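Local coordinates for protein putative adhesin (Bacteroides thetaiotaomicron, PDB 4QDG) that probably serves as a fimbrial anchor or adhesin at the outer membrane, as a lipoprotein of the FimB/Mfa2 family that binds magnesium, at residues R154-Q159 with V214-A219; P164-K169 with Q200-A205; H13-R18 with L133-L138. One frame throughout, in Å; residues are numbered along the deposited sequence. Where two conformers were deposited one is given.

Interaction 1 of 3, residues R154-Q159 with V214-A219; sequences RVVLQQ and VVVAYA
Arg154 and Tyr218 bury the most surface in this contact, 59 Å² each, and they meet face to face. In the conformer described here the guanidinium lies flat over one side of the phenol ring, the two planes 18° apart, with Arg154 CZ 4.2 Å from the centroid of the Tyr218 ring: a cation-pi stack, offset so that Arg154 NH1 sits over the rim, 3.4 Å from Tyr218 CD1. In this conformer the arginine chain runs fully extended from a CG opposite the backbone N (chi1 178°). Glu220 takes NH1 in a salt bridge.

Val216, with 57 Å² covered, packs on the same sheet face. Its CG2 lies 3.7 Å from Val156 CG1, while its CG1 rests against Gln158.

Beneath these side chains strand 140-159 is flanked by antiparallel 213-223 and, through backbone bonds to Met281 and Phe283, by parallel 278-285. Val155 pairs with Ala219 and Leu157 with Ala217, Leu157 N lying 2.9 Å from Ala217 O. On the other face Val155, Leu157 and Ala219 turn to Phe172 of strand 170-176. Past Leu157 a water accepts from Gln159 N at 3.0 Å and donates to Val215 O at 2.7 Å.

In this conformer the ring and Glu220 hold the guanidinium in place, and together they probably compensate its charge at this partly exposed position.

Interaction 2 of 3, residues P164-K169 with Q200-A205; sequences PVDDKK and QGQASA
A loop-to-strand contact held by glutamine amides and one inserted aspartate joins 164-169, the connection between strands 140-159 and 170-176, to strand 199-207. Asp167 buries the most surface, 92 Å². Its CB comes down on the backbone of Gly201, 3.1 Å from Gly201 O, and the carboxylate fits between two glutamines: Asp167 OD2 stands 3.4 Å from Gln200 CG, and OD1 faces Gln202 CG. With CG set between its own backbone N and carbonyl carbon (chi1 67°), the acid group lies over the glycine.

Gln202 crosses Asp167 at about a right angle and supplies the straightest bond of the contact. Its NE2 donates to Val165 O at 2.8 Å and 175°; the acceptor lies in the plane of the amide, whereas the donor stands 44° out of the carbonyl plane. A water gives a hydrogen bond to Asp167 OD1 and a weak one to Gln202 OE1.

The loop itself is folded by an Asx turn leading into a 3-10 segment at 167-169. Asp166 OD1 accepts from Lys168 N at 3.1 Å, and from the opposite face of the carboxylate plane Lys168 NZ reaches the same oxygen at 2.9 Å in a salt bridge, which pins the Asp166 carboxylate between the backbone N and the ammonium of Lys168; the bond from NZ to Asp166 OD2 is weak.

At the other end of the contact Gln200 extends its amide to the loop backbone. The bond from Gln200 NE2 to Asp167 O is weak and bent, and this nitrogen has its stronger partner in Phe170 O.

Interaction 3 of 3, residues H13-R18 with L133-L138; sequences HGVSLR and LATADL
His13 and Gly14 pair antiparallel with 136-137: His13 and Asp137 form a non-hydrogen-bonded pair, Gly14 and Ala136 a hydrogen-bonded one. Gly14 N donates to Ala136 O at 3.0 Å and Ala136 N to Gly14 O at 3.1 Å. At Gly14 the chain turns a corner, with backbone angles at which a side chain would collide with the carbonyl O of His13, which by itself calls for glycine. Beyond it 15-18 parts from its partner, and the touching parts run 123° apart end to end. Strand 15-20 goes on to lie beside 67-70 (antiparallel) and 140-159 (parallel), while the short pairing at 13-14 closes onto the end of strand 127-137.

His13 buries the most surface of any residue here, 91 Å². With CG opposite the backbone N (chi1 -165°), its imidazole lies over the opposing backbone, one face on the Ala136 carbonyl and both nitrogens pointing to partners at the ring edge. ND1 donates to Asp137 OD1 at 2.7 Å, close to the ring plane, though the oxygen is met from above its carboxylate plane. On the other side His13 NE2 and Thr135 OG1 share a hydrogen bond of 2.7 Å, and Gly74 N bonds to the same hydroxyl.

Past the corner the contact is apolar. Leu133 CD2 meets Val15 CG1 at 3.7 Å and Leu17 CD2 at 3.8 Å, and Phe78 of strand 75-82 touches both Val15 and Leu17.

A hydrogen bond at each nitrogen, together with the carbonyl under one face, would fix the rotation of the imidazole, and Asp137 orients the ND1 hydrogen.

Overall arrangement
Interactions 1 and 2 are neighbours, their centres 5 Å apart. Strand 213-223, part of interaction 1, lies between 154-159 and strand 199-207, which carries 200-205 of interaction 2. Probable hydrogen bonds join them directly, Tyr218 N to Gly201 O and Val214 O to Ala205 N, both 2.8 Å. Interaction 3 lies across the chain's centre, about 52 Å from interaction 1 and 55 Å from interaction 2 between centres. Strand 140-159 connects the ends, following strand 127-137 in sequence and ending in 154-159. Arg154 does not reach the magnesium site of Asn151, Leu273 and Glu276: its side chain is about 11 Å from that of Asn151 and about 14 Å from a bound magnesium ion. Interactions 2 and 3 lie away from the metal sites.

Interaction 1 of 3, residues R154-Q159 with V214-A219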
ATOM      1  N   ARG A 154     -11.898  -2.122  -2.750  1.00 23.81           N
ATOM      2  CA  ARG A 154     -13.299  -2.396  -2.479  0.60 24.22           C
ATOM      3  C   ARG A 154     -13.926  -2.882  -3.790  1.00 29.24           C
ATOM      4  O   ARG A 154     -13.984  -2.145  -4.762  1.00 27.54           O
ATOM      5  CB  ARG A 154     -14.032  -1.171  -1.885  0.60 23.99           C
ATOM      6  CG  ARG A 154     -15.547  -1.370  -1.612  0.60 31.37           C
ATOM      7  CD  ARG A 154     -16.131  -0.087  -1.029  0.60 35.91           C
ATOM      8  NE  ARG A 154     -17.582  -0.106  -0.804  0.60 34.85           N
ATOM      9  CZ  ARG A 154     -18.184  -0.414   0.348  0.60 43.68           C
ATOM     10  NH1 ARG A 154     -17.470  -0.823   1.393  0.60 20.14           N
ATOM     11  NH2 ARG A 154     -19.505  -0.335   0.456  0.60 31.47           N
ATOM     12  N   VAL A 155     -14.361  -4.155  -3.807  1.00 26.81           N
ATOM     13  CA  VAL A 155     -14.986  -4.789  -4.952  1.00 24.60           C
ATOM     14  C   VAL A 155     -16.475  -4.777  -4.737  1.00 31.21           C
ATOM     15  O   VAL A 155     -16.941  -5.268  -3.718  1.00 32.70           O
ATOM     16  CB  VAL A 155     -14.427  -6.221  -5.193  1.00 26.50           C
ATOM     17  CG1 VAL A 155     -15.063  -6.849  -6.426  1.00 25.37           C
ATOM     18  CG2 VAL A 155     -12.891  -6.190  -5.335  1.00 25.68           C
ATOM     19  N   VAL A 156     -17.235  -4.230  -5.703  1.00 27.88           N
ATOM     20  CA  VAL A 156     -18.686  -4.153  -5.626  1.00 26.20           C
ATOM     21  C   VAL A 156     -19.333  -4.952  -6.772  1.00 28.54           C
ATOM     22  O   VAL A 156     -18.881  -4.880  -7.911  1.00 26.78           O
ATOM     23  CB  VAL A 156     -19.175  -2.683  -5.586  1.00 29.06           C
ATOM     24  CG1 VAL A 156     -20.702  -2.580  -5.687  1.00 28.39           C
ATOM     25  CG2 VAL A 156     -18.687  -1.978  -4.319  1.00 28.95           C
ATOM     26  N   LEU A 157     -20.371  -5.745  -6.437  1.00 26.09           N
ATOM     27  CA  LEU A 157     -21.183  -6.487  -7.400  1.00 26.58           C
ATOM     28  C   LEU A 157     -22.551  -5.853  -7.390  1.00 31.99           C
ATOM     29  O   LEU A 157     -23.162  -5.735  -6.333  1.00 30.15           O
ATOM     30  CB  LEU A 157     -21.244  -7.994  -7.107  1.00 27.12           C
ATOM     31  CG  LEU A 157     -19.933  -8.745  -6.868  1.00 30.41           C
ATOM     32  CD1 LEU A 157     -20.205 -10.196  -6.651  1.00 30.25           C
ATOM     33  CD2 LEU A 157     -18.959  -8.558  -8.044  1.00 29.66           C
ATOM     34  N   GLN A 158     -22.979  -5.328  -8.554  1.00 29.17           N
ATOM     35  CA  GLN A 158     -24.230  -4.600  -8.714  1.00 27.30           C
ATOM     36  C   GLN A 158     -25.042  -5.127  -9.877  1.00 31.29           C
ATOM     37  O   GLN A 158     -24.519  -5.260 -10.968  1.00 30.77           O
ATOM     38  CB  GLN A 158     -23.919  -3.122  -8.941  1.00 27.97           C
ATOM     39  CG  GLN A 158     -25.168  -2.223  -9.087  1.00 30.66           C
ATOM     40  CD  GLN A 158     -24.862  -0.764  -8.877  1.00 38.58           C
ATOM     41  OE1 GLN A 158     -23.841  -0.392  -8.277  1.00 32.81           O
ATOM     42  NE2 GLN A 158     -25.768   0.093  -9.323  1.00 24.04           N
ATOM     43  N   GLN A 159     -26.323  -5.400  -9.669  1.00 31.36           N
ATOM     44  CA  GLN A 159     -27.155  -5.848 -10.800  1.00 32.29           C
ATOM     45  C   GLN A 159     -27.511  -4.656 -11.653  1.00 38.25           C
ATOM     46  O   GLN A 159     -27.882  -3.621 -11.119  1.00 38.52           O
ATOM     47  CB  GLN A 159     -28.410  -6.573 -10.341  1.00 33.15           C
ATOM     48  CG  GLN A 159     -28.140  -8.019 -10.009  1.00 46.20           C
ATOM     49  CD  GLN A 159     -29.358  -8.849 -10.248  1.00 58.38           C
ATOM     50  OE1 GLN A 159     -29.817  -8.987 -11.386  1.00 50.78           O
ATOM     51  NE2 GLN A 159     -29.906  -9.409  -9.177  1.00 47.90           N
ATOM     52  N   VAL A 214     -31.587  -0.271  -4.406  1.00 30.32           N
ATOM     53  CA  VAL A 214     -30.578  -1.050  -5.114  1.00 28.66           C
ATOM     54  C   VAL A 214     -29.574  -1.510  -4.060  1.00 32.45           C
ATOM     55  O   VAL A 214     -28.917  -0.682  -3.416  1.00 30.25           O
ATOM     56  CB  VAL A 214     -29.901  -0.276  -6.287  1.00 31.14           C
ATOM     57  CG1 VAL A 214     -28.913  -1.179  -7.049  1.00 30.12           C
ATOM     58  CG2 VAL A 214     -30.952   0.308  -7.223  1.00 30.41           C
ATOM     59  N   VAL A 215     -29.497  -2.829  -3.859  1.00 31.69           N
ATOM     60  CA  VAL A 215     -28.633  -3.445  -2.850  1.00 31.99           C
ATOM     61  C   VAL A 215     -27.517  -4.173  -3.576  1.00 34.22           C
ATOM     62  O   VAL A 215     -27.749  -5.034  -4.428  1.00 32.07           O
ATOM     63  CB  VAL A 215     -29.414  -4.360  -1.866  1.00 36.21           C
ATOM     64  CG1 VAL A 215     -28.467  -5.021  -0.860  1.00 35.96           C
ATOM     65  CG2 VAL A 215     -30.491  -3.577  -1.132  1.00 35.75           C
ATOM     66  N   VAL A 216     -26.297  -3.769  -3.253  1.00 31.56           N
ATOM     67  CA  VAL A 216     -25.110  -4.314  -3.876  1.00 30.08           C
ATOM     68  C   VAL A 216     -24.349  -5.163  -2.862  1.00 33.74           C
ATOM     69  O   VAL A 216     -24.537  -5.015  -1.654  1.00 32.95           O
ATOM     70  CB  VAL A 216     -24.226  -3.171  -4.478  1.00 31.04           C
ATOM     71  CG1 VAL A 216     -25.029  -2.291  -5.420  1.00 30.72           C
ATOM     72  CG2 VAL A 216     -23.572  -2.327  -3.404  1.00 30.67           C
ATOM     73  N   ALA A 217     -23.481  -6.019  -3.370  1.00 30.40           N
ATOM     74  CA  ALA A 217     -22.561  -6.831  -2.580  1.00 30.09           C
ATOM     75  C   ALA A 217     -21.215  -6.125  -2.585  1.00 33.25           C
ATOM     76  O   ALA A 217     -20.831  -5.527  -3.602  1.00 31.72           O
ATOM     77  CB  ALA A 217     -22.444  -8.229  -3.195  1.00 30.42           C
ATOM     78  N   TYR A 218     -20.482  -6.187  -1.482  1.00 30.40           N
ATOM     79  CA  TYR A 218     -19.148  -5.586  -1.456  1.00 28.52           C
ATOM     80  C   TYR A 218     -18.208  -6.471  -0.687  1.00 29.77           C
ATOM     81  O   TYR A 218     -18.649  -7.215   0.184  1.00 27.82           O
ATOM     82  CB  TYR A 218     -19.149  -4.148  -0.868  1.00 29.86           C
ATOM     83  CG  TYR A 218     -19.252  -4.094   0.640  1.00 32.89           C
ATOM     84  CD1 TYR A 218     -18.112  -4.170   1.439  1.00 35.78           C
ATOM     85  CD2 TYR A 218     -20.482  -3.958   1.267  1.00 34.59           C
ATOM     86  CE1 TYR A 218     -18.203  -4.156   2.833  1.00 38.17           C
ATOM     87  CE2 TYR A 218     -20.587  -3.943   2.663  1.00 36.29           C
ATOM     88  CZ  TYR A 218     -19.444  -4.051   3.440  1.00 40.47           C
ATOM     89  OH  TYR A 218     -19.544  -4.044   4.807  1.00 42.61           O
ATOM     90  N   ALA A 219     -16.914  -6.361  -1.007  1.00 25.98           N
ATOM     91  CA  ALA A 219     -15.788  -6.984  -0.341  1.00 27.18           C
ATOM     92  C   ALA A 219     -14.605  -5.995  -0.305  1.00 31.68           C
ATOM     93  O   ALA A 219     -14.258  -5.394  -1.321  1.00 29.85           O
ATOM     94  CB  ALA A 219     -15.376  -8.257  -1.046  1.00 28.58           C
TER
HETATM   95  O   HOH W   1     -27.597  -4.623  -7.102  1.00 32.48           O

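Interaction 2 of 3, residues P164-K169 with Q200-A205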
ATOM      1  N   PRO A 164     -31.343  -7.107  -5.997  1.00 36.68           N
ATOM      2  CA  PRO A 164     -30.225  -7.266  -5.044  1.00 35.13           C
ATOM      3  C   PRO A 164     -29.147  -8.291  -5.443  1.00 36.78           C
ATOM      4  O   PRO A 164     -29.338  -9.108  -6.345  1.00 36.12           O
ATOM      5  CB  PRO A 164     -30.920  -7.653  -3.737  1.00 37.63           C
ATOM      6  CG  PRO A 164     -32.256  -8.162  -4.140  1.00 42.97           C
ATOM      7  CD  PRO A 164     -32.644  -7.446  -5.377  1.00 38.40           C
ATOM      8  N   VAL A 165     -27.960  -8.152  -4.827  1.00 33.06           N
ATOM      9  CA  VAL A 165     -26.823  -9.066  -4.951  1.00 30.62           C
ATOM     10  C   VAL A 165     -26.476  -9.493  -3.525  1.00 33.28           C
ATOM     11  O   VAL A 165     -26.239  -8.640  -2.671  1.00 32.98           O
ATOM     12  CB  VAL A 165     -25.593  -8.548  -5.733  1.00 31.19           C
ATOM     13  CG1 VAL A 165     -24.520  -9.634  -5.817  1.00 29.92           C
ATOM     14  CG2 VAL A 165     -25.975  -8.099  -7.131  1.00 30.90           C
ATOM     15  N   ASP A 166     -26.542 -10.809  -3.252  1.00 29.83           N
ATOM     16  CA  ASP A 166     -26.216 -11.346  -1.931  1.00 28.95           C
ATOM     17  C   ASP A 166     -24.738 -11.654  -1.897  1.00 32.70           C
ATOM     18  O   ASP A 166     -24.283 -12.533  -2.627  1.00 31.95           O
ATOM     19  CB  ASP A 166     -27.069 -12.589  -1.636  1.00 30.34           C
ATOM     20  CG  ASP A 166     -26.792 -13.281  -0.311  1.00 37.97           C
ATOM     21  OD1 ASP A 166     -26.075 -12.695   0.531  1.00 40.74           O
ATOM     22  OD2 ASP A 166     -27.335 -14.387  -0.096  1.00 43.91           O
ATOM     23  N   ASP A 167     -23.988 -10.927  -1.058  1.00 31.30           N
ATOM     24  CA  ASP A 167     -22.539 -11.086  -0.918  1.00 31.94           C
ATOM     25  C   ASP A 167     -22.140 -12.494  -0.483  1.00 35.46           C
ATOM     26  O   ASP A 167     -21.058 -12.954  -0.839  1.00 34.76           O
ATOM     27  CB  ASP A 167     -21.986 -10.081   0.099  1.00 34.00           C
ATOM     28  CG  ASP A 167     -22.450 -10.351   1.516  1.00 40.21           C
ATOM     29  OD1 ASP A 167     -23.642 -10.152   1.788  1.00 41.05           O
ATOM     30  OD2 ASP A 167     -21.630 -10.828   2.330  1.00 49.14           O
ATOM     31  N   LYS A 168     -23.012 -13.160   0.297  1.00 31.83           N
ATOM     32  CA  LYS A 168     -22.791 -14.485   0.867  1.00 31.18           C
ATOM     33  C   LYS A 168     -22.747 -15.564  -0.213  1.00 34.16           C
ATOM     34  O   LYS A 168     -22.287 -16.675   0.053  1.00 32.70           O
ATOM     35  CB  LYS A 168     -23.868 -14.818   1.910  1.00 33.91           C
ATOM     36  CG  LYS A 168     -23.842 -13.909   3.145  1.00 40.50           C
ATOM     37  CD  LYS A 168     -24.989 -14.251   4.120  1.00 38.39           C
ATOM     38  CE  LYS A 168     -26.198 -13.381   3.917  1.00 47.22           C
ATOM     39  NZ  LYS A 168     -27.119 -13.925   2.891  1.00 33.36           N
ATOM     40  N   LYS A 169     -23.203 -15.242  -1.431  1.00 31.66           N
ATOM     41  CA  LYS A 169     -23.178 -16.181  -2.540  1.00 32.16           C
ATOM     42  C   LYS A 169     -21.793 -16.224  -3.216  1.00 33.45           C
ATOM     43  O   LYS A 169     -21.583 -17.054  -4.094  1.00 31.60           O
ATOM     44  CB  LYS A 169     -24.261 -15.782  -3.569  1.00 35.98           C
ATOM     45  CG  LYS A 169     -25.687 -16.096  -3.124  1.00 32.60           C
ATOM     46  CD  LYS A 169     -26.647 -15.777  -4.241  1.00 36.42           C
ATOM     47  CE  LYS A 169     -27.940 -16.528  -4.088  1.00 50.97           C
ATOM     48  NZ  LYS A 169     -28.951 -16.039  -5.061  1.00 67.88           N
ATOM     49  N   GLN A 200     -16.884  -7.727   4.263  1.00 29.62           N
ATOM     50  CA  GLN A 200     -17.781  -8.185   3.200  1.00 29.50           C
ATOM     51  C   GLN A 200     -19.218  -8.013   3.691  1.00 34.52           C
ATOM     52  O   GLN A 200     -19.489  -8.196   4.873  1.00 35.91           O
ATOM     53  CB  GLN A 200     -17.472  -9.653   2.845  1.00 30.69           C
ATOM     54  CG  GLN A 200     -18.312 -10.258   1.713  1.00 35.30           C
ATOM     55  CD  GLN A 200     -17.794 -11.590   1.258  1.00 41.33           C
ATOM     56  OE1 GLN A 200     -16.632 -11.939   1.468  1.00 41.72           O
ATOM     57  NE2 GLN A 200     -18.639 -12.349   0.573  1.00 38.20           N
ATOM     58  N   GLY A 201     -20.106  -7.641   2.792  1.00 31.67           N
ATOM     59  CA  GLY A 201     -21.504  -7.426   3.125  1.00 31.80           C
ATOM     60  C   GLY A 201     -22.302  -6.858   1.979  1.00 35.28           C
ATOM     61  O   GLY A 201     -21.958  -7.029   0.803  1.00 32.81           O
ATOM     62  N   GLN A 202     -23.377  -6.169   2.334  1.00 33.54           N
ATOM     63  CA  GLN A 202     -24.255  -5.513   1.400  1.00 32.72           C
ATOM     64  C   GLN A 202     -24.268  -4.019   1.679  1.00 35.70           C
ATOM     65  O   GLN A 202     -24.052  -3.593   2.816  1.00 35.01           O
ATOM     66  CB  GLN A 202     -25.670  -6.112   1.463  1.00 34.72           C
ATOM     67  CG  GLN A 202     -25.788  -7.469   0.763  1.00 41.44           C
ATOM     68  CD  GLN A 202     -27.162  -8.080   0.858  1.00 66.10           C
ATOM     69  OE1 GLN A 202     -27.785  -8.107   1.917  1.00 70.68           O
ATOM     70  NE2 GLN A 202     -27.649  -8.614  -0.237  1.00 60.50           N
ATOM     71  N   ALA A 203     -24.485  -3.218   0.620  1.00 30.04           N
ATOM     72  CA  ALA A 203     -24.577  -1.761   0.724  1.00 28.97           C
ATOM     73  C   ALA A 203     -25.690  -1.245  -0.171  1.00 34.31           C
ATOM     74  O   ALA A 203     -26.145  -1.958  -1.059  1.00 32.50           O
ATOM     75  CB  ALA A 203     -23.249  -1.108   0.353  1.00 28.14           C
ATOM     76  N   SER A 204     -26.119  -0.005   0.068  1.00 33.81           N
ATOM     77  CA  SER A 204     -27.150   0.683  -0.700  1.00 35.52           C
ATOM     78  C   SER A 204     -26.527   1.494  -1.846  1.00 39.02           C
ATOM     79  O   SER A 204     -25.519   2.167  -1.648  1.00 37.40           O
ATOM     80  CB  SER A 204     -27.944   1.610   0.213  1.00 39.70           C
ATOM     81  OG  SER A 204     -29.100   2.079  -0.456  1.00 52.19           O
ATOM     82  N   ALA A 205     -27.108   1.394  -3.046  1.00 35.74           N
ATOM     83  CA  ALA A 205     -26.683   2.156  -4.221  1.00 34.29           C
ATOM     84  C   ALA A 205     -27.818   3.110  -4.651  1.00 40.91           C
ATOM     85  O   ALA A 205     -27.895   3.527  -5.808  1.00 41.48           O
ATOM     86  CB  ALA A 205     -26.303   1.213  -5.357  1.00 34.12           C
TER
HETATM   87  O   HOH W   2     -25.788 -10.056   3.879  1.00 55.62           O

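Interaction 3 of 3, residues H13-R18 with L133-L138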
ATOM      1  N   HIS A  13      27.402  18.706  15.462  1.00 35.76           N
ATOM      2  CA  HIS A  13      27.509  18.311  14.072  1.00 34.23           C
ATOM      3  C   HIS A  13      26.587  17.120  13.745  1.00 35.79           C
ATOM      4  O   HIS A  13      26.481  16.178  14.535  1.00 33.42           O
ATOM      5  CB  HIS A  13      28.977  17.953  13.798  1.00 34.56           C
ATOM      6  CG  HIS A  13      29.314  17.862  12.350  1.00 37.21           C
ATOM      7  ND1 HIS A  13      29.708  18.973  11.640  1.00 39.73           N
ATOM      8  CD2 HIS A  13      29.324  16.793  11.531  1.00 38.38           C
ATOM      9  CE1 HIS A  13      29.942  18.547  10.414  1.00 38.40           C
ATOM     10  NE2 HIS A  13      29.716  17.245  10.301  1.00 38.07           N
ATOM     11  N   GLY A  14      25.938  17.181  12.586  1.00 33.63           N
ATOM     12  CA  GLY A  14      25.083  16.094  12.121  1.00 33.65           C
ATOM     13  C   GLY A  14      24.026  16.471  11.105  1.00 35.58           C
ATOM     14  O   GLY A  14      24.261  17.291  10.219  1.00 35.04           O
ATOM     15  N   VAL A  15      22.857  15.832  11.224  1.00 31.55           N
ATOM     16  CA  VAL A  15      21.725  16.060  10.337  1.00 30.61           C
ATOM     17  C   VAL A  15      20.483  16.330  11.157  1.00 32.07           C
ATOM     18  O   VAL A  15      20.430  15.993  12.338  1.00 30.12           O
ATOM     19  CB  VAL A  15      21.475  14.893   9.335  1.00 33.72           C
ATOM     20  CG1 VAL A  15      22.666  14.679   8.397  1.00 32.44           C
ATOM     21  CG2 VAL A  15      21.098  13.603  10.065  1.00 33.83           C
ATOM     22  N   SER A  16      19.488  16.928  10.500  1.00 28.25           N
ATOM     23  CA  SER A  16      18.161  17.231  11.013  1.00 27.48           C
ATOM     24  C   SER A  16      17.183  16.786   9.938  1.00 33.11           C
ATOM     25  O   SER A  16      17.111  17.387   8.867  1.00 34.12           O
ATOM     26  CB  SER A  16      18.021  18.706  11.359  1.00 27.96           C
ATOM     27  OG  SER A  16      16.675  18.977  11.714  1.00 37.45           O
ATOM     28  N   LEU A  17      16.473  15.704  10.192  1.00 30.27           N
ATOM     29  CA  LEU A  17      15.602  15.128   9.177  1.00 29.05           C
ATOM     30  C   LEU A  17      14.147  15.430   9.353  1.00 32.46           C
ATOM     31  O   LEU A  17      13.608  15.280  10.440  1.00 32.22           O
ATOM     32  CB  LEU A  17      15.778  13.602   9.109  1.00 27.97           C
ATOM     33  CG  LEU A  17      17.192  13.099   8.874  1.00 31.71           C
ATOM     34  CD1 LEU A  17      17.216  11.578   8.859  1.00 32.16           C
ATOM     35  CD2 LEU A  17      17.773  13.664   7.581  1.00 31.52           C
ATOM     36  N   ARG A  18      13.508  15.797   8.238  1.00 29.29           N
ATOM     37  CA  ARG A  18      12.062  15.998   8.101  1.00 29.09           C
ATOM     38  C   ARG A  18      11.524  14.771   7.368  1.00 31.55           C
ATOM     39  O   ARG A  18      12.221  14.212   6.506  1.00 31.06           O
ATOM     40  CB  ARG A  18      11.740  17.312   7.343  1.00 27.92           C
ATOM     41  CG  ARG A  18      10.238  17.563   7.125  1.00 36.50           C
ATOM     42  CD  ARG A  18       9.941  18.902   6.486  1.00 34.74           C
ATOM     43  NE  ARG A  18       8.506  19.183   6.505  1.00 43.21           N
ATOM     44  CZ  ARG A  18       7.794  19.600   5.458  1.00 61.88           C
ATOM     45  NH1 ARG A  18       8.382  19.797   4.279  1.00 48.03           N
ATOM     46  NH2 ARG A  18       6.488  19.812   5.577  1.00 48.62           N
ATOM     47  N   LEU A 133      22.601  12.147   2.551  1.00 26.17           N
ATOM     48  CA  LEU A 133      22.820  13.513   3.014  1.00 27.17           C
ATOM     49  C   LEU A 133      24.119  13.617   3.799  1.00 31.44           C
ATOM     50  O   LEU A 133      24.413  12.766   4.652  1.00 30.84           O
ATOM     51  CB  LEU A 133      21.585  13.984   3.855  1.00 26.88           C
ATOM     52  CG  LEU A 133      21.642  15.318   4.621  1.00 31.91           C
ATOM     53  CD1 LEU A 133      21.672  16.540   3.661  1.00 31.34           C
ATOM     54  CD2 LEU A 133      20.443  15.439   5.548  1.00 32.26           C
ATOM     55  N   ALA A 134      24.918  14.652   3.465  1.00 28.04           N
ATOM     56  CA  ALA A 134      26.159  14.939   4.163  1.00 28.98           C
ATOM     57  C   ALA A 134      25.832  15.766   5.414  1.00 36.12           C
ATOM     58  O   ALA A 134      24.885  16.562   5.409  1.00 34.98           O
ATOM     59  CB  ALA A 134      27.136  15.686   3.261  1.00 29.59           C
ATOM     60  N   THR A 135      26.579  15.536   6.483  1.00 34.05           N
ATOM     61  CA  THR A 135      26.407  16.246   7.748  1.00 34.97           C
ATOM     62  C   THR A 135      26.938  17.664   7.643  1.00 39.16           C
ATOM     63  O   THR A 135      27.751  17.963   6.763  1.00 40.27           O
ATOM     64  CB  THR A 135      27.146  15.519   8.877  1.00 42.78           C
ATOM     65  OG1 THR A 135      28.545  15.479   8.559  1.00 42.83           O
ATOM     66  CG2 THR A 135      26.593  14.133   9.146  1.00 37.85           C
ATOM     67  N   ALA A 136      26.508  18.525   8.563  1.00 33.35           N
ATOM     68  CA  ALA A 136      26.987  19.887   8.643  1.00 32.09           C
ATOM     69  C   ALA A 136      27.100  20.324  10.094  1.00 36.50           C
ATOM     70  O   ALA A 136      26.529  19.681  10.984  1.00 36.01           O
ATOM     71  CB  ALA A 136      26.056  20.821   7.881  1.00 31.73           C
ATOM     72  N   ASP A 137      27.870  21.397  10.335  1.00 33.20           N
ATOM     73  CA  ASP A 137      27.939  22.043  11.632  1.00 32.97           C
ATOM     74  C   ASP A 137      26.564  22.633  11.903  1.00 37.10           C
ATOM     75  O   ASP A 137      25.985  23.249  11.004  1.00 35.33           O
ATOM     76  CB  ASP A 137      29.008  23.133  11.637  1.00 34.55           C
ATOM     77  CG  ASP A 137      30.427  22.618  11.769  1.00 42.64           C
ATOM     78  OD1 ASP A 137      30.605  21.484  12.278  1.00 41.74           O
ATOM     79  OD2 ASP A 137      31.362  23.359  11.392  1.00 47.28           O
ATOM     80  N   LEU A 138      26.002  22.361  13.098  1.00 33.65           N
ATOM     81  CA  LEU A 138      24.673  22.812  13.515  1.00 32.72           C
ATOM     82  C   LEU A 138      23.550  22.186  12.661  1.00 35.00           C
ATOM     83  O   LEU A 138      22.484  22.806  12.459  1.00 33.89           O
ATOM     84  CB  LEU A 138      24.570  24.343  13.520  1.00 32.82           C
ATOM     85  CG  LEU A 138      24.126  24.964  14.831  1.00 36.98           C
ATOM     86  CD1 LEU A 138      24.955  24.466  16.017  1.00 35.84           C
ATOM     87  CD2 LEU A 138      24.145  26.467  14.722  1.00 38.44           C
TER